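Local coordinates for Tautomerase_3 domain-containing protein (Corynebacterium halotolerans YIM 70093 = DSM 44683, PDB 7M58), which probably acts as a hydrolytic dehalogenase or tautomerase of the cis-3-chloroacrylic acid dehalogenase family within the tautomerase superfamily, working as a trimer, at residues A4-A9 with I42-D47; E60-I65 with H99-V104. All blocks are in the same frame, centred on the assembly; numbering follows the deposited sequence.

Contact 1. Residues A4-A9 with I42-D47; sequences AVSSRA and IFNDLD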
ATOM      1  N   ALA A   4       4.075  -5.068  -5.475  1.00 23.03           N
ATOM      2  CA  ALA A   4       4.455  -5.557  -4.160  1.00 20.31           C
ATOM      3  C   ALA A   4       3.843  -6.939  -3.974  1.00 25.21           C
ATOM      4  O   ALA A   4       2.653  -7.141  -4.229  1.00 30.95           O
ATOM      5  CB  ALA A   4       4.016  -4.592  -3.064  1.00 16.28           C
ATOM      6  N   VAL A   5       4.672  -7.899  -3.591  1.00 23.95           N
ATOM      7  CA  VAL A   5       4.283  -9.301  -3.489  1.00 23.61           C
ATOM      8  C   VAL A   5       4.444  -9.698  -2.038  1.00 22.92           C
ATOM      9  O   VAL A   5       5.557  -9.660  -1.504  1.00 25.09           O
ATOM     10  CB  VAL A   5       5.135 -10.208  -4.388  1.00 26.74           C
ATOM     11  CG1 VAL A   5       4.758 -11.652  -4.155  1.00 24.27           C
ATOM     12  CG2 VAL A   5       5.022  -9.803  -5.874  1.00 23.05           C
ATOM     13  N   SER A   6       3.347 -10.064  -1.395  1.00 20.84           N
ATOM     14  CA  SER A   6       3.366 -10.433   0.011  1.00 26.80           C
ATOM     15  C   SER A   6       3.143 -11.927   0.141  1.00 28.40           C
ATOM     16  O   SER A   6       2.188 -12.464  -0.441  1.00 28.41           O
ATOM     17  CB  SER A   6       2.287  -9.680   0.792  1.00 26.16           C
ATOM     18  OG  SER A   6       2.600  -8.305   0.859  1.00 31.84           O
ATOM     19  N   SER A   7       4.025 -12.585   0.896  1.00 24.19           N
ATOM     20  CA  SER A   7       3.952 -14.016   1.158  1.00 24.76           C
ATOM     21  C   SER A   7       4.739 -14.312   2.424  1.00 28.43           C
ATOM     22  O   SER A   7       5.615 -13.537   2.822  1.00 27.33           O
ATOM     23  CB  SER A   7       4.509 -14.844  -0.000  1.00 27.86           C
ATOM     24  OG  SER A   7       5.871 -14.536  -0.239  1.00 30.18           O
ATOM     25  N   ARG A   8       4.402 -15.441   3.056  1.00 33.23           N
ATOM     26  CA  ARG A   8       5.183 -15.960   4.178  1.00 33.79           C
ATOM     27  C   ARG A   8       6.658 -16.030   3.818  1.00 30.32           C
ATOM     28  O   ARG A   8       7.028 -16.602   2.790  1.00 35.45           O
ATOM     29  CB  ARG A   8       4.675 -17.349   4.560  1.00 38.89           C
ATOM     30  CG  ARG A   8       5.561 -18.087   5.541  1.00 40.35           C
ATOM     31  CD  ARG A   8       5.232 -17.808   6.984  1.00 46.15           C
ATOM     32  NE  ARG A   8       5.527 -18.975   7.825  1.00 51.45           N
ATOM     33  CZ  ARG A   8       6.726 -19.231   8.349  1.00 50.96           C
ATOM     34  NH1 ARG A   8       7.739 -18.388   8.140  1.00 41.56           N
ATOM     35  NH2 ARG A   8       6.907 -20.315   9.098  1.00 49.92           N
ATOM     36  N   ALA A   9       7.495 -15.408   4.643  1.00 29.29           N
ATOM     37  CA  ALA A   9       8.935 -15.536   4.465  1.00 33.91           C
ATOM     38  C   ALA A   9       9.304 -17.004   4.305  1.00 36.36           C
ATOM     39  O   ALA A   9       8.935 -17.849   5.130  1.00 33.65           O
ATOM     40  CB  ALA A   9       9.681 -14.926   5.649  1.00 37.95           C
ATOM     41  N   ILE A  42       8.717  -5.655  -5.615  1.00 24.34           N
ATOM     42  CA  ILE A  42       9.170  -5.694  -4.234  1.00 29.24           C
ATOM     43  C   ILE A  42       8.551  -6.908  -3.558  1.00 28.12           C
ATOM     44  O   ILE A  42       7.363  -7.194  -3.744  1.00 27.01           O
ATOM     45  CB  ILE A  42       8.812  -4.397  -3.494  1.00 20.64           C
ATOM     46  CG1 ILE A  42       9.684  -3.267  -4.004  1.00 23.77           C
ATOM     47  CG2 ILE A  42       9.058  -4.560  -2.039  1.00 30.88           C
ATOM     48  CD1 ILE A  42       9.049  -1.903  -3.799  1.00 31.03           C
ATOM     49  N   PHE A  43       9.353  -7.619  -2.770  1.00 26.97           N
ATOM     50  CA  PHE A  43       8.900  -8.787  -2.029  1.00 25.35           C
ATOM     51  C   PHE A  43       8.862  -8.444  -0.549  1.00 27.82           C
ATOM     52  O   PHE A  43       9.913  -8.266   0.079  1.00 33.55           O
ATOM     53  CB  PHE A  43       9.800  -9.992  -2.296  1.00 23.52           C
ATOM     54  CG  PHE A  43       9.644 -10.540  -3.666  1.00 29.19           C
ATOM     55  CD1 PHE A  43       8.595 -11.411  -3.961  1.00 28.18           C
ATOM     56  CD2 PHE A  43      10.514 -10.164  -4.684  1.00 27.72           C
ATOM     57  CE1 PHE A  43       8.423 -11.908  -5.246  1.00 28.72           C
ATOM     58  CE2 PHE A  43      10.351 -10.660  -5.975  1.00 26.53           C
ATOM     59  CZ  PHE A  43       9.304 -11.533  -6.259  1.00 29.01           C
ATOM     60  N   ASN A  44       7.649  -8.363  -0.002  1.00 26.68           N
ATOM     61  CA  ASN A  44       7.428  -8.199   1.432  1.00 36.69           C
ATOM     62  C   ASN A  44       7.227  -9.577   2.054  1.00 37.86           C
ATOM     63  O   ASN A  44       6.167 -10.199   1.898  1.00 35.69           O
ATOM     64  CB  ASN A  44       6.224  -7.298   1.698  1.00 28.98           C
ATOM     65  CG  ASN A  44       6.461  -5.864   1.235  1.00 39.35           C
ATOM     66  OD1 ASN A  44       7.356  -5.177   1.736  1.00 42.28           O
ATOM     67  ND2 ASN A  44       5.655  -5.404   0.284  1.00 29.03           N
ATOM     68  N   ASP A  45       8.235 -10.055   2.772  1.00 35.85           N
ATOM     69  CA  ASP A  45       8.126 -11.356   3.408  1.00 35.48           C
ATOM     70  C   ASP A  45       7.492 -11.216   4.786  1.00 37.06           C
ATOM     71  O   ASP A  45       7.834 -10.314   5.560  1.00 40.10           O
ATOM     72  CB  ASP A  45       9.498 -12.026   3.507  1.00 38.24           C
ATOM     73  CG  ASP A  45      10.033 -12.466   2.144  1.00 42.75           C
ATOM     74  OD1 ASP A  45       9.250 -12.503   1.159  1.00 39.10           O
ATOM     75  OD2 ASP A  45      11.238 -12.781   2.059  1.00 45.10           O
ATOM     76  N   LEU A  46       6.603 -12.145   5.105  1.00 36.48           N
ATOM     77  CA  LEU A  46       5.772 -12.044   6.291  1.00 39.74           C
ATOM     78  C   LEU A  46       6.197 -13.084   7.315  1.00 36.97           C
ATOM     79  O   LEU A  46       6.680 -14.160   6.955  1.00 33.01           O
ATOM     80  CB  LEU A  46       4.299 -12.253   5.923  1.00 32.93           C
ATOM     81  CG  LEU A  46       3.669 -11.243   4.976  1.00 31.56           C
ATOM     82  CD1 LEU A  46       2.265 -11.696   4.582  1.00 25.55           C
ATOM     83  CD2 LEU A  46       3.652  -9.864   5.626  1.00 32.47           C
ATOM     84  N   ASP A  47       6.016 -12.743   8.596  1.00 39.83           N
ATOM     85  CA  ASP A  47       6.249 -13.659   9.711  1.00 40.33           C
ATOM     86  C   ASP A  47       5.273 -14.844   9.662  1.00 39.60           C
ATOM     87  O   ASP A  47       4.300 -14.855   8.899  1.00 40.22           O
ATOM     88  CB  ASP A  47       6.141 -12.910  11.041  1.00 45.42           C
ATOM     89  CG  ASP A  47       7.058 -13.489  12.118  1.00 62.88           C
ATOM     90  OD1 ASP A  47       7.571 -14.616  11.931  1.00 69.99           O
ATOM     91  OD2 ASP A  47       7.271 -12.817  13.153  1.00 63.87           O
TER
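Val5 and Phe43 sit abreast on two parallel strands, 4-8 and 42-46, whose axes come within 4.6 Å and cross at -24°. The backbone ladder alternates strictly: Val5 N bonds to Ile42 O (2.8 Å), Val5 O receives Asn44 N, Ser7 N reaches Asn44 O in a weak, long bond, and Ser7 O receives Leu46 N. Past the strand end, Ala9 N closes the ladder on Leu46 O at 2.8 Å. On the face of Val5 and Phe43, both side chains point the same way: Phe43 CG is anti to its carbonyl carbon (chi1 -71°), which lays the CD1-CE1 side of the ring along Val5, Phe43 CD1 3.7 Å from Val5 CB. Val20 and Leu24 of helix 14-31 pack over this pair, while Arg17 of that helix forms a salt bridge with Asp45 OD2. Closer to the backbone, Asp45 CB lies 3.6 Å from Ala9 CB. On the other face Asn44 ND2 approaches Ala4 CB (3.8 Å). Leu46 CG packs 3.7 Å from Ser7 O. Ile42 also pairs antiparallel with a strand of the second subunit, extending the sheet. These parallel neighbours, linked by helix 14-31, form the first beta-alpha-beta unit of the tautomerase fold.

Contact 2. Residues E60-I65 with H99-V104; sequences EGHVWI and HVWVYV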
ATOM      1  N   GLU A  60       0.064 -21.840   4.145  1.00 47.13           N
ATOM      2  CA  GLU A  60       1.403 -21.337   3.857  1.00 49.27           C
ATOM      3  C   GLU A  60       1.500 -20.873   2.403  1.00 48.27           C
ATOM      4  O   GLU A  60       2.088 -19.824   2.112  1.00 46.24           O
ATOM      5  CB  GLU A  60       2.436 -22.423   4.193  1.00 47.92           C
ATOM      6  CG  GLU A  60       3.844 -21.915   4.507  1.00 54.70           C
ATOM      7  CD  GLU A  60       4.856 -22.202   3.404  1.00 60.47           C
ATOM      8  OE1 GLU A  60       4.556 -23.059   2.534  1.00 60.67           O
ATOM      9  OE2 GLU A  60       5.958 -21.588   3.427  1.00 57.68           O
ATOM     10  N   GLY A  61       0.906 -21.635   1.483  1.00 40.18           N
ATOM     11  CA  GLY A  61       0.919 -21.314   0.071  1.00 37.13           C
ATOM     12  C   GLY A  61      -0.109 -20.278  -0.323  1.00 38.50           C
ATOM     13  O   GLY A  61      -1.049 -20.585  -1.063  1.00 40.01           O
ATOM     14  N   HIS A  62       0.052 -19.057   0.170  1.00 35.94           N
ATOM     15  CA  HIS A  62      -0.837 -17.953  -0.161  1.00 31.75           C
ATOM     16  C   HIS A  62       0.009 -16.734  -0.495  1.00 31.83           C
ATOM     17  O   HIS A  62       0.955 -16.408   0.237  1.00 29.26           O
ATOM     18  CB  HIS A  62      -1.797 -17.633   0.985  1.00 29.03           C
ATOM     19  CG  HIS A  62      -2.763 -16.547   0.658  1.00 30.95           C
ATOM     20  ND1 HIS A  62      -3.937 -16.777  -0.028  1.00 33.71           N
ATOM     21  CD2 HIS A  62      -2.724 -15.215   0.900  1.00 29.70           C
ATOM     22  CE1 HIS A  62      -4.578 -15.634  -0.195  1.00 29.96           C
ATOM     23  NE2 HIS A  62      -3.866 -14.671   0.362  1.00 30.84           N
ATOM     24  N   VAL A  63      -0.333 -16.063  -1.593  1.00 26.83           N
ATOM     25  CA  VAL A  63       0.411 -14.910  -2.072  1.00 23.45           C
ATOM     26  C   VAL A  63      -0.578 -13.799  -2.396  1.00 25.43           C
ATOM     27  O   VAL A  63      -1.618 -14.041  -3.018  1.00 27.21           O
ATOM     28  CB  VAL A  63       1.249 -15.269  -3.317  1.00 24.18           C
ATOM     29  CG1 VAL A  63       1.861 -14.012  -3.921  1.00 26.09           C
ATOM     30  CG2 VAL A  63       2.310 -16.274  -2.976  1.00 24.48           C
ATOM     31  N   TRP A  64      -0.253 -12.581  -1.984  1.00 22.04           N
ATOM     32  CA  TRP A  64      -1.036 -11.406  -2.341  1.00 27.58           C
ATOM     33  C   TRP A  64      -0.151 -10.477  -3.159  1.00 27.52           C
ATOM     34  O   TRP A  64       0.973 -10.173  -2.748  1.00 24.19           O
ATOM     35  CB  TRP A  64      -1.570 -10.669  -1.110  1.00 26.86           C
ATOM     36  CG  TRP A  64      -2.394  -9.426  -1.435  1.00 26.12           C
ATOM     37  CD1 TRP A  64      -3.494  -9.353  -2.260  1.00 29.43           C
ATOM     38  CD2 TRP A  64      -2.193  -8.104  -0.928  1.00 26.23           C
ATOM     39  NE1 TRP A  64      -3.986  -8.065  -2.289  1.00 30.45           N
ATOM     40  CE2 TRP A  64      -3.200  -7.277  -1.489  1.00 32.63           C
ATOM     41  CE3 TRP A  64      -1.257  -7.533  -0.065  1.00 28.71           C
ATOM     42  CZ2 TRP A  64      -3.290  -5.910  -1.206  1.00 30.55           C
ATOM     43  CZ3 TRP A  64      -1.349  -6.179   0.210  1.00 33.32           C
ATOM     44  CH2 TRP A  64      -2.359  -5.382  -0.362  1.00 31.68           C
ATOM     45  N   ILE A  65      -0.646 -10.061  -4.322  1.00 25.06           N
ATOM     46  CA  ILE A  65       0.076  -9.189  -5.239  1.00 21.71           C
ATOM     47  C   ILE A  65      -0.669  -7.861  -5.261  1.00 24.86           C
ATOM     48  O   ILE A  65      -1.846  -7.821  -5.647  1.00 27.32           O
ATOM     49  CB  ILE A  65       0.126  -9.782  -6.654  1.00 24.93           C
ATOM     50  CG1 ILE A  65       0.625 -11.226  -6.642  1.00 25.78           C
ATOM     51  CG2 ILE A  65       1.020  -8.941  -7.549  1.00 23.49           C
ATOM     52  CD1 ILE A  65       2.082 -11.362  -6.730  1.00 31.45           C
ATOM     53  N   HIS A  99      -5.011 -19.213  -4.744  1.00 30.01           N
ATOM     54  CA  HIS A  99      -4.220 -18.641  -3.664  1.00 34.53           C
ATOM     55  C   HIS A  99      -3.185 -17.633  -4.167  1.00 33.10           C
ATOM     56  O   HIS A  99      -2.250 -17.290  -3.433  1.00 33.65           O
ATOM     57  CB  HIS A  99      -3.558 -19.750  -2.845  1.00 34.31           C
ATOM     58  CG  HIS A  99      -4.474 -20.387  -1.851  1.00 37.47           C
ATOM     59  ND1 HIS A  99      -5.255 -19.652  -0.983  1.00 38.58           N
ATOM     60  CD2 HIS A  99      -4.705 -21.688  -1.556  1.00 44.63           C
ATOM     61  CE1 HIS A  99      -5.945 -20.473  -0.213  1.00 44.09           C
ATOM     62  NE2 HIS A  99      -5.623 -21.715  -0.534  1.00 47.90           N
ATOM     63  N   VAL A 100      -3.352 -17.105  -5.379  1.00 32.18           N
ATOM     64  CA  VAL A 100      -2.627 -15.914  -5.811  1.00 28.45           C
ATOM     65  C   VAL A 100      -3.672 -14.821  -5.971  1.00 26.00           C
ATOM     66  O   VAL A 100      -4.418 -14.805  -6.950  1.00 28.62           O
ATOM     67  CB  VAL A 100      -1.839 -16.125  -7.110  1.00 30.51           C
ATOM     68  CG1 VAL A 100      -1.097 -14.843  -7.484  1.00 28.65           C
ATOM     69  CG2 VAL A 100      -0.868 -17.306  -6.998  1.00 28.18           C
ATOM     70  N   TRP A 101      -3.736 -13.914  -5.004  1.00 25.71           N
ATOM     71  CA  TRP A 101      -4.687 -12.813  -5.009  1.00 24.98           C
ATOM     72  C   TRP A 101      -4.013 -11.547  -5.523  1.00 29.67           C
ATOM     73  O   TRP A 101      -2.955 -11.160  -5.015  1.00 33.29           O
ATOM     74  CB  TRP A 101      -5.214 -12.573  -3.602  1.00 25.93           C
ATOM     75  CG  TRP A 101      -6.083 -13.644  -3.119  1.00 27.87           C
ATOM     76  CD1 TRP A 101      -6.182 -14.908  -3.615  1.00 28.15           C
ATOM     77  CD2 TRP A 101      -7.010 -13.558  -2.034  1.00 27.84           C
ATOM     78  NE1 TRP A 101      -7.117 -15.619  -2.901  1.00 29.27           N
ATOM     79  CE2 TRP A 101      -7.634 -14.813  -1.922  1.00 25.18           C
ATOM     80  CE3 TRP A 101      -7.362 -12.544  -1.139  1.00 28.62           C
ATOM     81  CZ2 TRP A 101      -8.587 -15.076  -0.961  1.00 24.71           C
ATOM     82  CZ3 TRP A 101      -8.308 -12.804  -0.193  1.00 29.35           C
ATOM     83  CH2 TRP A 101      -8.922 -14.055  -0.115  1.00 29.88           C
ATOM     84  N   VAL A 102      -4.649 -10.876  -6.480  1.00 22.75           N
ATOM     85  CA  VAL A 102      -4.056  -9.715  -7.146  1.00 28.31           C
ATOM     86  C   VAL A 102      -5.007  -8.520  -7.043  1.00 32.14           C
ATOM     87  O   VAL A 102      -6.199  -8.638  -7.354  1.00 28.52           O
ATOM     88  CB  VAL A 102      -3.733 -10.012  -8.628  1.00 31.67           C
ATOM     89  CG1 VAL A 102      -2.831  -8.937  -9.209  1.00 27.80           C
ATOM     90  CG2 VAL A 102      -3.103 -11.388  -8.777  1.00 25.97           C
ATOM     91  N   TYR A 103      -4.475  -7.371  -6.609  1.00 31.59           N
ATOM     92  CA  TYR A 103      -5.193  -6.102  -6.573  1.00 25.33           C
ATOM     93  C   TYR A 103      -4.476  -5.083  -7.447  1.00 25.32           C
ATOM     94  O   TYR A 103      -3.247  -4.951  -7.393  1.00 26.77           O
ATOM     95  CB  TYR A 103      -5.262  -5.510  -5.181  1.00 28.56           C
ATOM     96  CG  TYR A 103      -6.168  -6.169  -4.195  1.00 32.09           C
ATOM     97  CD1 TYR A 103      -6.699  -7.423  -4.421  1.00 28.91           C
ATOM     98  CD2 TYR A 103      -6.446  -5.544  -2.997  1.00 33.93           C
ATOM     99  CE1 TYR A 103      -7.504  -8.019  -3.492  1.00 26.51           C
ATOM    100  CE2 TYR A 103      -7.244  -6.120  -2.068  1.00 33.71           C
ATOM    101  CZ  TYR A 103      -7.782  -7.359  -2.316  1.00 35.26           C
ATOM    102  OH  TYR A 103      -8.596  -7.924  -1.357  1.00 38.82           O
ATOM    103  N   VAL A 104      -5.236  -4.310  -8.200  1.00 24.39           N
ATOM    104  CA  VAL A 104      -4.673  -3.256  -9.039  1.00 29.46           C
ATOM    105  C   VAL A 104      -5.201  -1.910  -8.569  1.00 25.34           C
ATOM    106  O   VAL A 104      -6.414  -1.645  -8.648  1.00 25.35           O
ATOM    107  CB  VAL A 104      -4.975  -3.498 -10.524  1.00 26.12           C
ATOM    108  CG1 VAL A 104      -4.777  -2.226 -11.342  1.00 30.91           C
ATOM    109  CG2 VAL A 104      -4.070  -4.586 -11.036  1.00 25.88           C
TER
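Two first torsions set the aromatic row: His62 CG stands anti to its own backbone N (chi1 -177°), whereas Trp101 CG is anti to the carbonyl carbon (chi1 -69°), which brings the imidazole edge against the indole. The result is a T-shaped stack, His62 CE1 lying over the centre of the Trp101 five-membered ring, 3.6 Å from Trp101 CE2, with the planes at 76°. The same imidazole makes a weak hydrogen bond at its edge, His62 ND1 to His99 ND1 at 3.3 Å, whose proton may sit on either nitrogen; its NE2 hydrogen-bonds to Gln40 OE1 of the third subunit. Two residues on, Trp64 repeats the edge-to-face theme. Its NE1 is centred over the Tyr103 ring, 3.5 Å from Tyr103 CG, with the planes nearly perpendicular, while Trp64 CZ2 touches Tyr103 CD2 (3.6 Å). Glu114 OE2 of the third subunit hydrogen-bonds to Tyr103 OH, so both stacks lie beside that subunit. Beneath the rings the strands run parallel: Val63 N to His99 O, Val63 O to Trp101 N, Ile65 N to Trp101 O (2.6 Å) and Ile65 O to Tyr103 N make four backbone hydrogen bonds. On the opposite face Ile65 CB lies 4.0 Å from Val102 CG1, and Ile65 CG1 nears Val100 CG1 (4.1 Å), where helix 75-92 covers Val100 and Val102. This pairing joins the two strands of the second beta-alpha-beta unit, 63-70 and 100-107, with an aromatic face turned to the trimer interface.

Contacts 1 and 2 lie about 10 Å apart, centre to centre, on a mixed sheet, four strands of it from this chain, in the order 40-46, 2-8, 63-70, 100-107. Both strands of contact 1 come before those of contact 2 in the chain. Each contact joins the two strands of a beta-alpha-beta unit, and the units meet antiparallel where strand 2-8 borders strand 63-70. At that seam Ser6 N probably bonds to Trp64 O (2.7 Å), and Val5 CG2 packs on Ile65 CD1 (3.4 Å). Contact 1 and contact 2 thus hold the two outer strand pairs of this chain's sheet, and both reach the third subunit, consistent with the trimeric beta-alpha-beta architecture of the tautomerase superfamily.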